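Local coordinates for protein putative 6-pyruvoyl tetrahydrobiopterin synthase (Caenorhabditis elegans, PDB 2G64) that probably converts 7,8-dihydroneopterin triphosphate into 6-pyruvoyl tetrahydropterin, a zinc-dependent step in the biosynthesis of tetrahydrobiopterin, at residues V98-S101 with E102-A105; F109-L112 with K113-M116. The protein carries 1 engineered substitution. All blocks are in the same frame, centred on the assembly; numbering follows the deposited sequence. Where two conformers were deposited one is given.

Contact 1 (V98-S101 with E102-A105); sequences VSTS and ENVA
Asn103 reaches back from the first turn of a helix to the loop that leads into it. Its amide nitrogen ND2 donates to the backbone oxygen of Val98, with ND2 to O at 3.1 Å. The bond is bent, 136° at the hydrogen, and the carbonyl oxygen lies 25° out of the plane of the Asn103 amide. The hydroxyl OG1 of Thr100 then takes the backbone N-H of Asn103 in a weak bond, 3.4 Å from OG1 to N. Here the torsion matters: with chi1 at 52°, OG1 sits between the backbone N and carbonyl carbon of Thr100 and faces the start of the helix. Thr100 is thus an N-cap residue, its side chain receiving an amide of the first turn of helix 101-115, where no preceding carbonyl can do so. The regular ladder starts with Val104 N bonding to Thr100 O, at 3.0 Å from N to O, and continues from Ala105 N to Ser101 O. The methyl CG2 of Val104 packs on Thr100 O at 3.3 Å. On another flank Glu102 is bent at its second torsion and lays its OE1 3.4 Å from CB of Thr100. Its other oxygen, OE2, accepts from Val65 N of the second subunit, while Thr100 OG1 also bonds Gly63 O of that subunit, so the cap is built into a subunit interface. Toward the active site, Ser101 OG bonds Glu129, a charge-relay residue by similarity, and Ser99 OG is held by Asp88 and by ND1 of His19, a ligand of the zinc ion.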
loop_
_atom_site.group_PDB
_atom_site.type_symbol
_atom_site.label_atom_id
_atom_site.label_comp_id
_atom_site.label_asym_id
_atom_site.label_seq_id
_atom_site.Cartn_x
_atom_site.Cartn_y
_atom_site.Cartn_z
ATOM N N VAL A 98 -5.307 29.629 7.090
ATOM C CA VAL A 98 -5.535 28.426 7.893
ATOM C C VAL A 98 -4.825 27.213 7.289
ATOM O O VAL A 98 -4.815 27.041 6.075
ATOM C CB VAL A 98 -7.059 28.148 8.049
ATOM C CG1 VAL A 98 -7.698 27.676 6.723
ATOM C CG2 VAL A 98 -7.318 27.169 9.178
ATOM N N SER A 99 -4.240 26.367 8.129
ATOM C CA SER A 99 -3.445 25.240 7.625
ATOM C C SER A 99 -4.273 23.969 7.283
ATOM O O SER A 99 -3.850 22.830 7.550
ATOM C CB SER A 99 -2.348 24.901 8.648
ATOM O OG SER A 99 -2.945 24.494 9.879
ATOM N N THR A 100 -5.445 24.152 6.691
ATOM C CA THR A 100 -6.204 23.002 6.151
ATOM C C THR A 100 -5.372 22.396 5.048
ATOM O O THR A 100 -4.553 23.078 4.445
ATOM C CB THR A 100 -7.544 23.428 5.504
ATOM O OG1 THR A 100 -7.303 24.482 4.551
ATOM C CG2 THR A 100 -8.513 23.902 6.556
ATOM N N SER A 101 -5.601 21.124 4.729
ATOM C CA SER A 101 -4.787 20.506 3.682
ATOM C C SER A 101 -5.030 21.119 2.291
ATOM O O SER A 101 -4.139 21.119 1.451
ATOM C CB SER A 101 -4.981 18.987 3.674
ATOM O OG SER A 101 -4.560 18.449 4.920
ATOM N N GLU A 102 -6.221 21.662 2.068
ATOM C CA GLU A 102 -6.492 22.475 0.858
ATOM C C GLU A 102 -5.447 23.577 0.753
ATOM O O GLU A 102 -4.809 23.765 -0.290
ATOM C CB GLU A 102 -7.900 23.113 0.940
ATOM C CG GLU A 102 -9.078 22.132 0.784
ATOM C CD GLU A 102 -9.553 21.525 2.103
ATOM O OE1 GLU A 102 -8.749 21.397 3.074
ATOM O OE2 GLU A 102 -10.737 21.143 2.148
ATOM N N ASN A 103 -5.253 24.309 1.844
ATOM C CA ASN A 103 -4.317 25.445 1.822
ATOM C C ASN A 103 -2.852 25.025 1.831
ATOM O O ASN A 103 -1.984 25.744 1.309
ATOM C CB ASN A 103 -4.629 26.451 2.950
ATOM C CG ASN A 103 -5.813 27.344 2.626
ATOM O OD1 ASN A 103 -5.948 27.837 1.491
ATOM N ND2 ASN A 103 -6.708 27.531 3.608
ATOM N N VAL A 104 -2.576 23.846 2.380
ATOM C CA VAL A 104 -1.227 23.274 2.308
ATOM C C VAL A 104 -0.907 22.928 0.853
ATOM O O VAL A 104 0.181 23.188 0.370
ATOM C CB VAL A 104 -1.080 22.019 3.220
ATOM C CG1 VAL A 104 0.308 21.374 3.051
ATOM C CG2 VAL A 104 -1.304 22.414 4.716
ATOM N N ALA A 105 -1.879 22.354 0.143
ATOM C CA ALA A 105 -1.638 21.987 -1.256
ATOM C C ALA A 105 -1.292 23.243 -2.068
ATOM O O ALA A 105 -0.379 23.242 -2.903
ATOM C CB ALA A 105 -2.861 21.298 -1.814
#

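Contact 2 (F109-L112 with K113-M116); sequences FEKL and KSVM
Phe109 presents its ring to Lys113 one turn further on, where ring atom CE2 meets methylene CD at 3.8 Å in an oblique approach. The two side chains run side by side, pointing the same way, and Tyr137 packs against the Phe109 ring edge-to-face. Beyond the ring, one water accepts from Lys113 NZ and donates to the carboxylate oxygen OE2 of Glu110, joining opposite charges that stand 4.6 Å apart from OE2 to NZ. A second water accepts from Lys111 NZ and donates to Ser114 OG, which itself donates to Lys111 O at 2.7 Å. Leu112 and Met116 are buried, and the methyl CD1 of Leu112 touches Met116 CG at 3.8 Å. An alanine in place of Leu112 is likely to leave Met116 without this apolar partner and open a gap toward Trp50 and Val78. After Lys113 N to Phe109 O and Ser114 N to Glu110 O, each four residues back, Val115 N bonds Leu112 O three residues back at 2.9 Å, as in a 3-10 turn. This change comes near the C-terminal end of helix 101-115, an amphipathic helix packed against the sheet.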
loop_
_atom_site.group_PDB
_atom_site.type_symbol
_atom_site.label_atom_id
_atom_site.label_comp_id
_atom_site.label_asym_id
_atom_site.label_seq_id
_atom_site.Cartn_x
_atom_site.Cartn_y
_atom_site.Cartn_z
ATOM N N PHE A 109 2.384 23.965 -3.851
ATOM C CA PHE A 109 2.357 24.279 -5.289
ATOM C C PHE A 109 3.047 25.625 -5.547
ATOM O O PHE A 109 3.940 25.731 -6.392
ATOM C CB PHE A 109 0.905 24.335 -5.754
ATOM C CG PHE A 109 0.727 24.502 -7.239
ATOM C CD1 PHE A 109 0.519 23.401 -8.054
ATOM C CD2 PHE A 109 0.745 25.775 -7.816
ATOM C CE1 PHE A 109 0.327 23.559 -9.440
ATOM C CE2 PHE A 109 0.551 25.943 -9.190
ATOM C CZ PHE A 109 0.343 24.824 -10.001
ATOM N N GLU A 110 2.630 26.658 -4.830
ATOM C CA GLU A 110 3.166 27.992 -5.097
ATOM C C GLU A 110 4.641 28.132 -4.706
ATOM O O GLU A 110 5.427 28.756 -5.433
ATOM C CB GLU A 110 2.299 29.072 -4.438
ATOM C CG GLU A 110 0.911 29.231 -5.077
ATOM C CD GLU A 110 0.968 29.637 -6.562
ATOM O OE1 GLU A 110 1.970 30.252 -6.984
ATOM O OE2 GLU A 110 0.008 29.340 -7.310
ATOM N N LYS A 111 5.026 27.555 -3.564
ATOM C CA LYS A 111 6.426 27.592 -3.129
ATOM C C LYS A 111 7.329 26.821 -4.109
ATOM O O LYS A 111 8.430 27.265 -4.463
ATOM C CB LYS A 111 6.573 27.043 -1.706
ATOM C CG LYS A 111 8.005 27.001 -1.204
ATOM C CD LYS A 111 8.456 28.403 -0.776
ATOM C CE LYS A 111 9.963 28.456 -0.567
ATOM N NZ LYS A 111 10.441 29.867 -0.501
ATOM N N LEU A 112 6.849 25.677 -4.578
ATOM C CA LEU A 112 7.627 24.903 -5.547
ATOM C C LEU A 112 7.749 25.700 -6.826
ATOM O O LEU A 112 8.839 25.843 -7.367
ATOM C CB LEU A 112 6.993 23.554 -5.847
ATOM C CG LEU A 112 7.734 22.727 -6.891
ATOM C CD1 LEU A 112 9.202 22.523 -6.467
ATOM C CD2 LEU A 112 7.026 21.379 -7.146
ATOM N N LYS A 113 6.631 26.223 -7.304
ATOM C CA LYS A 113 6.675 27.006 -8.548
ATOM C C LYS A 113 7.732 28.125 -8.460
ATOM O O LYS A 113 8.468 28.386 -9.426
ATOM C CB LYS A 113 5.291 27.532 -8.881
ATOM C CG LYS A 113 5.033 27.766 -10.353
ATOM C CD LYS A 113 3.537 27.868 -10.591
ATOM C CE LYS A 113 3.197 28.971 -11.575
ATOM N NZ LYS A 113 1.728 29.237 -11.606
ATOM N N SER A 114 7.841 28.724 -7.275
ATOM C CA SER A 114 8.781 29.797 -6.974
ATOM C C SER A 114 10.264 29.408 -7.019
ATOM O O SER A 114 11.117 30.272 -7.166
ATOM C CB SER A 114 8.435 30.443 -5.622
ATOM O OG SER A 114 9.133 29.828 -4.558
ATOM N N VAL A 115 10.579 28.121 -6.895
ATOM C CA VAL A 115 11.975 27.690 -6.870
ATOM C C VAL A 115 12.373 26.875 -8.095
ATOM O O VAL A 115 13.538 26.522 -8.265
ATOM C CB VAL A 115 12.382 26.942 -5.559
ATOM C CG1 VAL A 115 12.192 27.837 -4.336
ATOM C CG2 VAL A 115 11.647 25.600 -5.401
ATOM N N MET A 116 11.411 26.589 -8.966
ATOM C CA MET A 116 11.679 25.675 -10.076
ATOM C C MET A 116 12.509 26.289 -11.189
ATOM O O MET A 116 12.246 27.410 -11.609
ATOM C CB MET A 116 10.380 25.136 -10.665
ATOM C CG MET A 116 9.826 23.959 -9.913
ATOM S SD MET A 116 8.276 23.434 -10.638
ATOM C CE MET A 116 8.890 22.359 -11.959
HETATM O O HOH W 1 -0.727 29.408 -9.934
HETATM O O HOH W 2 10.740 30.869 -2.920
#

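Overall arrangement
The two contacts follow one another along helix 101-115, contact 1 at its N-terminal start and contact 2 toward its C-terminal end, with centres about 16 Å apart and no touch beyond the shared helix. Residues 98-105 thus anchor the helix near the zinc ligand His19, the probable charge-relay residue Glu129 and the second subunit, whereas residues 109-116 lie away from the annotated sites and meet no other chain. At that far end the helix rests on strands 44-57 and 122-128 and beside helix 68-80. Within the homohexamer, one helix runs from the active-site region at a subunit interface to a stretch packed on one flank within its own subunit and facing solvent on the other.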